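Local atomic coordinates of sialidase domain-containing protein (Dyadobacter fermentans, PDB entry 5HX0), a protein that is of unknown function but has a beta-propeller fold with BNR-like repeats related to sialidases, and may act on carbohydrate. Residues R76-R81 against H91-S96; E270-D275 against N343-D348. One frame throughout, in Å; residues are numbered along the deposited sequence.

Contact 1 (R76-R81 against H91-S96); sequences RRAPDR and HVDPNS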
loop_
_atom_site.group_PDB
_atom_site.type_symbol
_atom_site.label_atom_id
_atom_site.label_comp_id
_atom_site.label_asym_id
_atom_site.label_seq_id
_atom_site.Cartn_x
_atom_site.Cartn_y
_atom_site.Cartn_z
ATOM N N ARG A 76 -2.542 -2.057 12.259
ATOM C CA ARG A 76 -1.444 -2.378 11.356
ATOM C C ARG A 76 -1.633 -3.797 10.850
ATOM O O ARG A 76 -1.772 -4.730 11.650
ATOM C CB ARG A 76 -0.098 -2.272 12.087
ATOM C CG ARG A 76 1.134 -2.669 11.226
ATOM C CD ARG A 76 2.389 -2.742 12.121
ATOM N NE ARG A 76 3.637 -2.986 11.370
ATOM C CZ ARG A 76 4.117 -4.195 11.079
ATOM N NH1 ARG A 76 3.453 -5.300 11.440
ATOM N NH2 ARG A 76 5.264 -4.307 10.412
ATOM N N ARG A 77 -1.600 -3.968 9.529
ATOM C CA ARG A 77 -1.637 -5.296 8.928
ATOM C C ARG A 77 -0.407 -5.506 8.060
ATOM O O ARG A 77 -0.066 -4.653 7.233
ATOM C CB ARG A 77 -2.915 -5.523 8.113
ATOM C CG ARG A 77 -3.067 -7.000 7.734
ATOM C CD ARG A 77 -4.422 -7.297 7.088
ATOM N NE ARG A 77 -4.468 -6.780 5.719
ATOM C CZ ARG A 77 -5.361 -7.148 4.806
ATOM N NH1 ARG A 77 -5.322 -6.613 3.577
ATOM N NH2 ARG A 77 -6.283 -8.054 5.118
ATOM N N ALA A 78 0.261 -6.634 8.262
ATOM C CA ALA A 78 1.457 -7.006 7.521
ATOM C C ALA A 78 1.415 -8.509 7.291
ATOM O O ALA A 78 0.699 -9.229 7.999
ATOM C CB ALA A 78 2.730 -6.618 8.292
ATOM N N PRO A 79 2.164 -9.017 6.310
ATOM C CA PRO A 79 2.229 -10.471 6.142
ATOM C C PRO A 79 2.699 -11.140 7.418
ATOM O O PRO A 79 3.606 -10.650 8.094
ATOM C CB PRO A 79 3.245 -10.657 5.005
ATOM C CG PRO A 79 3.179 -9.385 4.221
ATOM C CD PRO A 79 2.909 -8.297 5.252
ATOM N N ASP A 80 2.037 -12.244 7.776
ATOM C CA ASP A 80 2.681 -13.212 8.658
ATOM C C ASP A 80 3.773 -13.885 7.845
ATOM O O ASP A 80 3.473 -14.523 6.833
ATOM C CB ASP A 80 1.686 -14.245 9.178
ATOM C CG ASP A 80 2.304 -15.156 10.254
ATOM O OD1 ASP A 80 3.392 -15.744 10.012
ATOM O OD2 ASP A 80 1.719 -15.251 11.360
ATOM N N ARG A 81 5.035 -13.721 8.265
ATOM C CA ARG A 81 6.155 -14.141 7.425
ATOM C C ARG A 81 6.185 -15.646 7.218
ATOM O O ARG A 81 6.918 -16.120 6.341
ATOM C CB ARG A 81 7.485 -13.651 8.021
ATOM C CG ARG A 81 7.557 -12.102 8.226
ATOM C CD ARG A 81 7.420 -11.349 6.920
ATOM N NE ARG A 81 8.559 -11.637 6.041
ATOM C CZ ARG A 81 8.911 -10.889 4.992
ATOM N NH1 ARG A 81 8.218 -9.803 4.669
ATOM N NH2 ARG A 81 9.956 -11.235 4.253
ATOM N N HIS A 91 8.268 -6.761 13.957
ATOM C CA HIS A 91 7.405 -5.601 13.815
ATOM C C HIS A 91 7.871 -4.643 12.710
ATOM O O HIS A 91 7.447 -3.481 12.691
ATOM C CB HIS A 91 7.275 -4.879 15.159
ATOM C CG HIS A 91 6.541 -5.676 16.208
ATOM N ND1 HIS A 91 6.622 -5.391 17.558
ATOM C CD2 HIS A 91 5.705 -6.740 16.100
ATOM C CE1 HIS A 91 5.867 -6.242 18.237
ATOM N NE2 HIS A 91 5.302 -7.077 17.375
ATOM N N VAL A 92 8.712 -5.094 11.780
ATOM C CA VAL A 92 9.021 -4.287 10.603
ATOM C C VAL A 92 8.729 -5.108 9.355
ATOM O O VAL A 92 9.009 -6.314 9.303
ATOM C CB VAL A 92 10.477 -3.745 10.574
ATOM C CG1 VAL A 92 10.726 -2.811 11.766
ATOM C CG2 VAL A 92 11.508 -4.868 10.487
ATOM N N ASP A 93 8.169 -4.447 8.360
ATOM C CA ASP A 93 7.864 -5.076 7.080
ATOM C C ASP A 93 7.557 -3.962 6.089
ATOM O O ASP A 93 6.721 -3.109 6.403
ATOM C CB ASP A 93 6.666 -6.036 7.217
ATOM C CG ASP A 93 6.488 -6.943 5.988
ATOM O OD1 ASP A 93 6.371 -6.420 4.855
ATOM O OD2 ASP A 93 6.480 -8.189 6.159
ATOM N N PRO A 94 8.193 -3.907 4.903
ATOM C CA PRO A 94 7.879 -2.801 3.971
ATOM C C PRO A 94 6.411 -2.743 3.594
ATOM O O PRO A 94 5.893 -1.660 3.292
ATOM C CB PRO A 94 8.762 -3.101 2.745
ATOM C CG PRO A 94 9.004 -4.627 2.813
ATOM C CD PRO A 94 9.120 -4.892 4.305
ATOM N N ASN A 95 5.706 -3.876 3.644
ATOM C CA ASN A 95 4.309 -3.899 3.222
ATOM C C ASN A 95 3.320 -3.864 4.390
ATOM O O ASN A 95 2.184 -4.310 4.227
ATOM C CB ASN A 95 4.056 -5.116 2.340
ATOM C CG ASN A 95 4.825 -5.032 1.038
ATOM O OD1 ASN A 95 5.851 -5.696 0.859
ATOM N ND2 ASN A 95 4.371 -4.154 0.147
ATOM N N SER A 96 3.710 -3.322 5.547
ATOM C CA SER A 96 2.745 -3.112 6.619
ATOM C C SER A 96 1.942 -1.851 6.311
ATOM O O SER A 96 2.513 -0.770 6.074
ATOM C CB SER A 96 3.428 -3.022 7.990
ATOM O OG SER A 96 4.263 -1.861 8.113
HETATM O O HOH W 1 6.832 -1.880 9.099
HETATM O O HOH W 2 5.678 -8.975 8.635
#
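The R76 guanidinium is sandwiched: S96 CB sits over one face, 3.0 Å above the plane and toward the rim, and H91 O over the other, while D93 N and a water lie at the edge. R76 CG lies anti to the backbone N (chi1 177°) and the chain runs straight on to the loop; NE hydrogen-bonds Q125 OE1. The edge water accepts from R76 NH2 (3.2 Å) and from D93 N (3.0 Å), and donates to S96 OG (2.8 Å). A small serine suits this place, since its CB can lie close under the arginine while OG also bonds to S124 O. The methyl of A78 fills in beside S96, CB to CB 3.7 Å.

Further along, R81 turns back on itself (chi2 -61°) to bring NH1 to D93 OD2 in a 2.8 Å salt bridge, met from above the carboxylate plane (44° out). The other oxygen, D93 OD1, takes the N-H of N95 on its anti lone pair, an Asx turn overlapping the type I turn D93-S96. R81 NH2 also bonds F146 O of the second subunit. The two turns end the long connection from strand 71-79 to strand 97-103, neighbours in one antiparallel propeller blade.

Contact 2 (E270-D275 against N343-D348); sequences ETPKGD and NAECTD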
loop_
_atom_site.group_PDB
_atom_site.type_symbol
_atom_site.label_atom_id
_atom_site.label_comp_id
_atom_site.label_asym_id
_atom_site.label_seq_id
_atom_site.Cartn_x
_atom_site.Cartn_y
_atom_site.Cartn_z
ATOM N N GLU A 270 -6.801 14.924 29.609
ATOM C CA GLU A 270 -7.102 16.144 30.349
ATOM C C GLU A 270 -8.253 15.865 31.295
ATOM O O GLU A 270 -9.298 15.355 30.867
ATOM C CB GLU A 270 -7.466 17.293 29.411
ATOM C CG GLU A 270 -7.577 18.649 30.109
ATOM C CD GLU A 270 -8.113 19.703 29.157
ATOM O OE1 GLU A 270 -9.328 19.668 28.851
ATOM O OE2 GLU A 270 -7.315 20.521 28.664
ATOM N N THR A 271 -8.068 16.211 32.575
ATOM C CA THR A 271 -9.076 15.924 33.587
ATOM C C THR A 271 -10.141 17.016 33.603
ATOM O O THR A 271 -9.941 18.095 33.033
ATOM C CB THR A 271 -8.427 15.819 34.959
ATOM O OG1 THR A 271 -8.001 17.125 35.371
ATOM C CG2 THR A 271 -7.239 14.878 34.898
ATOM N N PRO A 272 -11.289 16.764 34.245
ATOM C CA PRO A 272 -12.320 17.815 34.302
ATOM C C PRO A 272 -11.827 19.103 34.931
ATOM O O PRO A 272 -12.214 20.187 34.477
ATOM C CB PRO A 272 -13.443 17.156 35.115
ATOM C CG PRO A 272 -13.309 15.657 34.747
ATOM C CD PRO A 272 -11.815 15.438 34.649
ATOM N N LYS A 273 -10.945 19.034 35.922
ATOM C CA LYS A 273 -10.398 20.262 36.490
ATOM C C LYS A 273 -9.268 20.863 35.657
ATOM O O LYS A 273 -8.770 21.943 36.004
ATOM C CB LYS A 273 -9.927 20.012 37.923
ATOM C CG LYS A 273 -11.083 19.776 38.889
ATOM C CD LYS A 273 -10.586 19.523 40.305
ATOM C CE LYS A 273 -11.747 19.325 41.260
ATOM N NZ LYS A 273 -11.281 18.795 42.574
ATOM N N GLY A 274 -8.867 20.217 34.567
ATOM C CA GLY A 274 -7.920 20.803 33.639
ATOM C C GLY A 274 -6.481 20.375 33.809
ATOM O O GLY A 274 -5.598 20.954 33.158
ATOM N N ASP A 275 -6.208 19.402 34.677
ATOM C CA ASP A 275 -4.884 18.804 34.726
ATOM C C ASP A 275 -4.634 18.030 33.437
ATOM O O ASP A 275 -5.553 17.429 32.868
ATOM C CB ASP A 275 -4.755 17.854 35.922
ATOM C CG ASP A 275 -4.590 18.585 37.240
ATOM O OD1 ASP A 275 -4.676 19.840 37.255
ATOM O OD2 ASP A 275 -4.376 17.891 38.259
ATOM N N ASN A 343 -10.289 7.588 39.588
ATOM C CA ASN A 343 -11.196 8.708 39.814
ATOM C C ASN A 343 -10.985 9.770 38.722
ATOM O O ASN A 343 -10.056 9.689 37.907
ATOM C CB ASN A 343 -11.012 9.289 41.226
ATOM C CG ASN A 343 -9.575 9.742 41.517
ATOM O OD1 ASN A 343 -8.832 10.138 40.624
ATOM N ND2 ASN A 343 -9.193 9.692 42.797
ATOM N N ALA A 344 -11.871 10.773 38.704
ATOM C CA ALA A 344 -11.884 11.741 37.600
ATOM C C ALA A 344 -10.535 12.433 37.427
ATOM O O ALA A 344 -10.101 12.695 36.300
ATOM C CB ALA A 344 -12.987 12.771 37.832
ATOM N N GLU A 345 -9.845 12.723 38.523
ATOM C CA GLU A 345 -8.577 13.439 38.413
ATOM C C GLU A 345 -7.369 12.507 38.289
ATOM O O GLU A 345 -6.230 12.988 38.228
ATOM C CB GLU A 345 -8.430 14.387 39.609
ATOM C CG GLU A 345 -9.482 15.507 39.581
ATOM C CD GLU A 345 -9.385 16.386 38.335
ATOM O OE1 GLU A 345 -8.259 16.811 38.003
ATOM O OE2 GLU A 345 -10.433 16.642 37.676
ATOM N N CYS A 346 -7.593 11.190 38.226
ATOM C CA CYS A 346 -6.529 10.211 37.960
ATOM C C CYS A 346 -5.444 10.244 39.037
ATOM O O CYS A 346 -4.259 10.104 38.741
ATOM C CB CYS A 346 -5.907 10.413 36.574
ATOM S SG CYS A 346 -7.072 10.259 35.184
ATOM N N THR A 347 -5.854 10.403 40.300
ATOM C CA THR A 347 -4.906 10.450 41.413
ATOM C C THR A 347 -4.795 9.134 42.171
ATOM O O THR A 347 -3.813 8.931 42.896
ATOM C CB THR A 347 -5.297 11.552 42.412
ATOM O OG1 THR A 347 -6.615 11.301 42.929
ATOM C CG2 THR A 347 -5.285 12.916 41.749
ATOM N N ASP A 348 -5.762 8.232 42.019
ATOM C CA ASP A 348 -5.866 7.061 42.878
ATOM C C ASP A 348 -5.398 5.782 42.187
ATOM O O ASP A 348 -5.915 4.695 42.474
ATOM C CB ASP A 348 -7.301 6.914 43.384
ATOM C CG ASP A 348 -8.294 6.614 42.275
ATOM O OD1 ASP A 348 -7.963 6.797 41.087
ATOM O OD2 ASP A 348 -9.420 6.208 42.610
HETATM O O HOH W 3 -6.846 17.661 39.778
#
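The CA atoms of T271 and E345 are the nearest pair across the contact, 5.5 Å apart, where two type I turns, T271-G274 and N343-C346, lie side by side. The first belongs to a beta hairpin with a G1 bulge: G274 N bonds back to T271 O and T271 N to D275 O. Glycine suits the bulge because its positive phi (98°) would press a side chain against the preceding carbonyl oxygen.

E345 carries the contact. Bent at chi2, its chain folds over to lay the carboxylate on the hairpin turn, which it grips with both oxygens. OE1 accepts from T271 OG1 at 2.7 Å and OE2 from K273 N at 3.0 Å, each on the syn side and somewhat out of the carboxylate plane. T271 OG1 in turn accepts the N-H of D275 (3.0 Å), so threonine ties the turn together as well as binding the glutamate. K273 presents its aliphatic part, with CG 3.4 Å from E345 OE2, whereas its ammonium makes no salt bridge there. P272 CG rests against A344 CB at 4.2 Å.

The facing turn is braced from within: N343 OD1 accepts from T347 N in its carbonyl plane, and N343 ND2 donates to T347 OG1. D275 brings a like charge near E345, but R293 NH1, on strand 288-294, forms a salt bridge with D275 OD2, probably offsetting that charge, while its NH2 hydrogen-bonds the backbone carbonyl O of E345.

The contact joins the hairpin between strands 262-270 and 276-283 to the loop between strands 336-342 and 354-358, bridging two successive four-stranded sheets.

In the fold
Contacts 1 and 2 lie on opposite sides of the chain's centre, about 38 Å apart between centres and about 25 Å between nearest atoms, so neither touches the other. Contact 1 is local, folding one long loop back on its own strand, and is buried partly by the second subunit; contact 2 spans two sheets at the surface and meets no other chain of the assembly. A bound acetate lies about 3 Å from the side chain of H91 and a glycerol about 4 Å from that of V92. Both probably come from the crystallisation liquor, yet they may mark a pocket near contact 1, whereas contact 2 lies far from it.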